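Local coordinates for uncharacterized protein YhfS (Escherichia coli, PDB 4J8L) that is of unknown function but carries pyridoxal 5'-phosphate covalently on a lysine and may have cysteine synthase activity, at residues A250-R255 and I340-S345; G301-P306 and K312-P317. All coordinates share one frame; numbering follows the deposited sequence.

In the fold
Both contacts lie in the C-terminal part of the chain. The centre of each lies about 17 Å from the centre of the chain, and the two centres are about 12 Å apart. Contact 1 is buried. It sets helix 229-261 against the turn that leaves strand 337-341. Contact 2 is only partly buried and joins two parts of the loop between helix 290-299 and strand 318-320. The chemistry also differs. Contact 1 has no hydrogen bond across it and rests on valine, serine and proline packing. Contact 2 adds a backbone hydrogen bond and a carboxylate to the packing of Leu303 on Pro316. The two meet where Asn343 ND2 probably donates to Pro316 O (2.9 Å) and Arg344 N to Ile315 O (3.0 Å).

Contact 1 (A250-R255 and I340-S345); sequences AGVSER and INPNRS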
# COMPACT_ATOMS: atom_id res chain seq x y z
N ALA A 250 -13.69 -1.85 5.31
CA ALA A 250 -13.44 -0.95 6.42
C ALA A 250 -14.62 -0.96 7.39
O ALA A 250 -14.43 -0.92 8.60
CB ALA A 250 -13.17 0.47 5.93
N GLY A 251 -15.83 -1.04 6.84
CA GLY A 251 -17.03 -1.16 7.64
C GLY A 251 -17.07 -2.45 8.43
O GLY A 251 -17.46 -2.46 9.61
N VAL A 252 -16.70 -3.55 7.78
CA VAL A 252 -16.62 -4.86 8.45
C VAL A 252 -15.64 -4.80 9.63
O VAL A 252 -15.96 -5.26 10.73
CB VAL A 252 -16.20 -5.96 7.46
CG1 VAL A 252 -15.80 -7.24 8.17
CG2 VAL A 252 -17.33 -6.24 6.47
N SER A 253 -14.47 -4.22 9.40
CA SER A 253 -13.48 -4.13 10.47
C SER A 253 -13.97 -3.30 11.66
O SER A 253 -13.75 -3.68 12.81
CB SER A 253 -12.15 -3.59 9.94
OG SER A 253 -11.53 -4.56 9.13
N GLU A 254 -14.66 -2.19 11.38
CA GLU A 254 -15.21 -1.38 12.47
C GLU A 254 -16.30 -2.14 13.22
O GLU A 254 -16.36 -2.10 14.45
CB GLU A 254 -15.74 -0.04 11.95
CG GLU A 254 -14.67 0.90 11.40
CD GLU A 254 -13.91 1.67 12.48
OE1 GLU A 254 -14.11 1.41 13.68
OE2 GLU A 254 -13.10 2.55 12.10
N ARG A 255 -17.17 -2.83 12.50
CA ARG A 255 -18.25 -3.56 13.18
C ARG A 255 -17.72 -4.73 14.00
O ARG A 255 -18.19 -5.00 15.11
CB ARG A 255 -19.35 -3.99 12.20
CG ARG A 255 -20.16 -2.81 11.65
CD ARG A 255 -21.38 -3.24 10.84
NE ARG A 255 -21.04 -4.17 9.77
CZ ARG A 255 -20.60 -3.80 8.56
NH1 ARG A 255 -20.47 -2.52 8.25
NH2 ARG A 255 -20.30 -4.73 7.66
N ILE A 340 -5.94 -10.09 11.86
CA ILE A 340 -7.05 -10.51 10.99
C ILE A 340 -7.33 -9.45 9.94
O ILE A 340 -7.62 -8.30 10.29
CB ILE A 340 -8.34 -10.76 11.78
CG1 ILE A 340 -8.15 -11.88 12.80
CG2 ILE A 340 -9.47 -11.18 10.82
CD1 ILE A 340 -9.38 -12.13 13.63
N ASN A 341 -7.23 -9.83 8.67
CA ASN A 341 -7.65 -8.97 7.57
C ASN A 341 -8.90 -9.60 6.98
O ASN A 341 -8.83 -10.66 6.35
CB ASN A 341 -6.55 -8.88 6.52
CG ASN A 341 -6.85 -7.85 5.44
OD1 ASN A 341 -8.01 -7.60 5.10
ND2 ASN A 341 -5.80 -7.25 4.88
N PRO A 342 -10.06 -8.98 7.22
CA PRO A 342 -11.32 -9.59 6.78
C PRO A 342 -11.42 -9.83 5.27
O PRO A 342 -12.26 -10.63 4.85
CB PRO A 342 -12.37 -8.56 7.20
CG PRO A 342 -11.74 -7.84 8.36
CD PRO A 342 -10.30 -7.73 7.97
N ASN A 343 -10.61 -9.15 4.46
CA ASN A 343 -10.74 -9.27 3.02
C ASN A 343 -12.20 -9.06 2.60
O ASN A 343 -12.79 -8.06 2.98
CB ASN A 343 -10.15 -10.59 2.51
CG ASN A 343 -8.62 -10.60 2.60
OD1 ASN A 343 -7.97 -9.59 2.36
ND2 ASN A 343 -8.05 -11.75 2.96
N ARG A 344 -12.79 -10.01 1.88
CA ARG A 344 -14.14 -9.82 1.35
C ARG A 344 -15.24 -10.37 2.26
O ARG A 344 -16.43 -10.34 1.89
CB ARG A 344 -14.28 -10.45 -0.05
CG ARG A 344 -13.18 -10.09 -1.04
CD ARG A 344 -13.37 -8.70 -1.67
NE ARG A 344 -13.15 -7.59 -0.74
CZ ARG A 344 -11.96 -7.20 -0.29
NH1 ARG A 344 -11.87 -6.16 0.53
NH2 ARG A 344 -10.85 -7.84 -0.65
N SER A 345 -14.85 -10.89 3.42
CA SER A 345 -15.80 -11.50 4.35
C SER A 345 -16.52 -10.46 5.20
O SER A 345 -16.13 -9.29 5.25
CB SER A 345 -15.10 -12.50 5.26
OG SER A 345 -14.27 -11.83 6.19
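Ser253 and Pro342 bring the two backbones closest, with their CA atoms 6.9 Å apart. Residues 250-255 are helical throughout. Residues 340-341 end a strand, and Pro342 to Ser345 form a type II' beta turn. No hydrogen bond crosses the contact. Pro342 CB lies 3.8 Å from Val252 CG1. Pro342 CG and CD meet Ser253 OG, CG at 3.4 Å. That hydroxyl makes a weak hydrogen bond to Gln249 O, one turn earlier. The side chains of Val252 and Pro342 pass alongside one another, pointing opposite ways. With CG1 anti to the backbone N (chi1 167°), Val252 puts this methyl beside both Pro342 and the turn's last carbonyl. Its other methyl, CG2, is 3.5 Å from Ser345 O. The contact places the long helix 229-261 against the exit of strand 337-341 from the four-stranded antiparallel sheet. Leu281 of strand 279-285 also touches Ser253. The turn is tied internally. Pro342 O accepts from Ser345 N and from Ser345 OG (2.7 Å), the hydroxyl lying in the carbonyl plane on a lone pair. Asn341 OD1 accepts from Asn343 N at 3.1 Å in an Asx turn, with the donor tilted 27° from the carbonyl plane.

Contact 2 (G301-P306 and K312-P317); sequences GALPYP and KYEIPP
Leu303 fills the angle between Glu314 and Pro316, crossing both side chains at about a right angle. Its CD1 touches Glu314 CG at 3.8 Å, and its CD2 lies 3.9 Å from Pro316 CG. Gly301 opens this loop as the C-prime residue of a Schellman motif that ends helix 290-299. The loop returns through an inverse gamma turn centred on Glu314 and leads into strand 318-320. Leu303 N donates to Pro317 O at 2.8 Å. The same oxygen receives a CA-H...O contact from Ala302 CA at 3.3 Å. Pro316 CB packs against the carbonyl oxygen Gly301 O, also at 3.3 Å. CG of Leu303 stands anti to its carbonyl carbon (chi1 -57°) and lies 3.6 Å from Pro316 O. From there CD1 and CD2 reach Glu314 and Pro316. With an alanine in place of Leu303, both methyls would be gone and a gap would probably open beside Glu314 CG and the Pro316 ring. Glu314 OE1 comes within 3.5 Å of Pro306 CA. Further out, the connecting residues hold this carboxylate beside Pro306. OE1 accepts from Val307 N, and OE2 from Gly308 N and Ser311 OG. Pro317 packs on Val350 and Ile353 of helix 347-360. Ser311 OG, the partner of Glu314 OE2, is also hydrogen-bonded to Tyr313 N.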
# COMPACT_ATOMS: atom_id res chain seq x y z
N GLY A 301 -11.64 -22.18 6.93
CA GLY A 301 -11.68 -21.30 5.77
C GLY A 301 -10.84 -20.04 5.80
O GLY A 301 -10.72 -19.34 4.78
N ALA A 302 -10.25 -19.71 6.94
CA ALA A 302 -9.37 -18.55 7.00
C ALA A 302 -8.12 -18.80 6.17
O ALA A 302 -7.55 -19.89 6.21
CB ALA A 302 -8.98 -18.25 8.44
N LEU A 303 -7.68 -17.78 5.43
CA LEU A 303 -6.40 -17.88 4.73
C LEU A 303 -5.27 -17.92 5.76
O LEU A 303 -5.26 -17.14 6.70
CB LEU A 303 -6.20 -16.69 3.80
CG LEU A 303 -7.30 -16.48 2.76
CD1 LEU A 303 -6.87 -15.36 1.79
CD2 LEU A 303 -7.58 -17.77 2.01
N PRO A 304 -4.31 -18.84 5.57
CA PRO A 304 -3.25 -18.99 6.57
C PRO A 304 -1.98 -18.17 6.28
O PRO A 304 -1.12 -18.07 7.15
CB PRO A 304 -2.93 -20.49 6.50
CG PRO A 304 -3.19 -20.83 5.07
CD PRO A 304 -4.39 -19.99 4.66
N TYR A 305 -1.87 -17.62 5.08
CA TYR A 305 -0.75 -16.74 4.74
C TYR A 305 -1.21 -15.87 3.59
O TYR A 305 -2.18 -16.20 2.91
CB TYR A 305 0.50 -17.54 4.33
CG TYR A 305 0.20 -18.73 3.45
CD1 TYR A 305 -0.00 -18.58 2.08
CD2 TYR A 305 0.13 -20.01 3.98
CE1 TYR A 305 -0.29 -19.68 1.27
CE2 TYR A 305 -0.16 -21.11 3.18
CZ TYR A 305 -0.36 -20.94 1.84
OH TYR A 305 -0.64 -22.04 1.05
N PRO A 306 -0.54 -14.73 3.38
CA PRO A 306 -0.98 -13.82 2.33
C PRO A 306 -0.40 -14.15 0.96
O PRO A 306 0.53 -14.96 0.83
CB PRO A 306 -0.43 -12.47 2.80
CG PRO A 306 0.84 -12.84 3.53
CD PRO A 306 0.50 -14.13 4.25
N LYS A 312 -6.57 -10.03 -5.84
CA LYS A 312 -7.83 -10.58 -6.35
C LYS A 312 -8.11 -12.00 -5.87
O LYS A 312 -9.26 -12.46 -5.93
CB LYS A 312 -7.82 -10.56 -7.87
CG LYS A 312 -6.74 -11.44 -8.48
CD LYS A 312 -6.60 -11.17 -9.99
CE LYS A 312 -5.34 -11.81 -10.55
NZ LYS A 312 -5.16 -11.56 -12.02
N TYR A 313 -7.07 -12.72 -5.43
CA TYR A 313 -7.23 -14.09 -4.99
C TYR A 313 -7.71 -14.20 -3.55
O TYR A 313 -8.22 -15.24 -3.13
CB TYR A 313 -5.92 -14.86 -5.10
CG TYR A 313 -5.33 -14.88 -6.48
CD1 TYR A 313 -5.93 -15.59 -7.50
CD2 TYR A 313 -4.17 -14.17 -6.77
CE1 TYR A 313 -5.40 -15.62 -8.76
CE2 TYR A 313 -3.62 -14.19 -8.03
CZ TYR A 313 -4.25 -14.92 -9.02
OH TYR A 313 -3.73 -14.95 -10.29
N GLU A 314 -7.51 -13.14 -2.78
CA GLU A 314 -7.65 -13.25 -1.34
C GLU A 314 -9.04 -12.83 -0.87
O GLU A 314 -9.26 -11.69 -0.44
CB GLU A 314 -6.52 -12.46 -0.65
CG GLU A 314 -5.18 -13.18 -0.82
CD GLU A 314 -3.99 -12.25 -0.67
OE1 GLU A 314 -3.42 -12.22 0.45
OE2 GLU A 314 -3.62 -11.56 -1.65
N ILE A 315 -9.97 -13.77 -0.99
CA ILE A 315 -11.37 -13.52 -0.70
C ILE A 315 -11.77 -13.83 0.76
O ILE A 315 -12.32 -12.95 1.44
CB ILE A 315 -12.26 -14.22 -1.76
CG1 ILE A 315 -12.14 -13.44 -3.08
CG2 ILE A 315 -13.70 -14.34 -1.27
CD1 ILE A 315 -12.64 -14.19 -4.31
N PRO A 316 -11.49 -15.05 1.25
CA PRO A 316 -11.79 -15.34 2.66
C PRO A 316 -10.89 -14.49 3.57
O PRO A 316 -9.88 -13.96 3.12
CB PRO A 316 -11.43 -16.83 2.80
CG PRO A 316 -11.41 -17.38 1.41
CD PRO A 316 -10.90 -16.23 0.58
N PRO A 317 -11.26 -14.37 4.85
CA PRO A 317 -10.46 -13.52 5.74
C PRO A 317 -9.10 -14.17 6.01
O PRO A 317 -9.01 -15.40 6.08
CB PRO A 317 -11.29 -13.49 7.03
CG PRO A 317 -12.02 -14.81 7.02
CD PRO A 317 -12.35 -15.05 5.57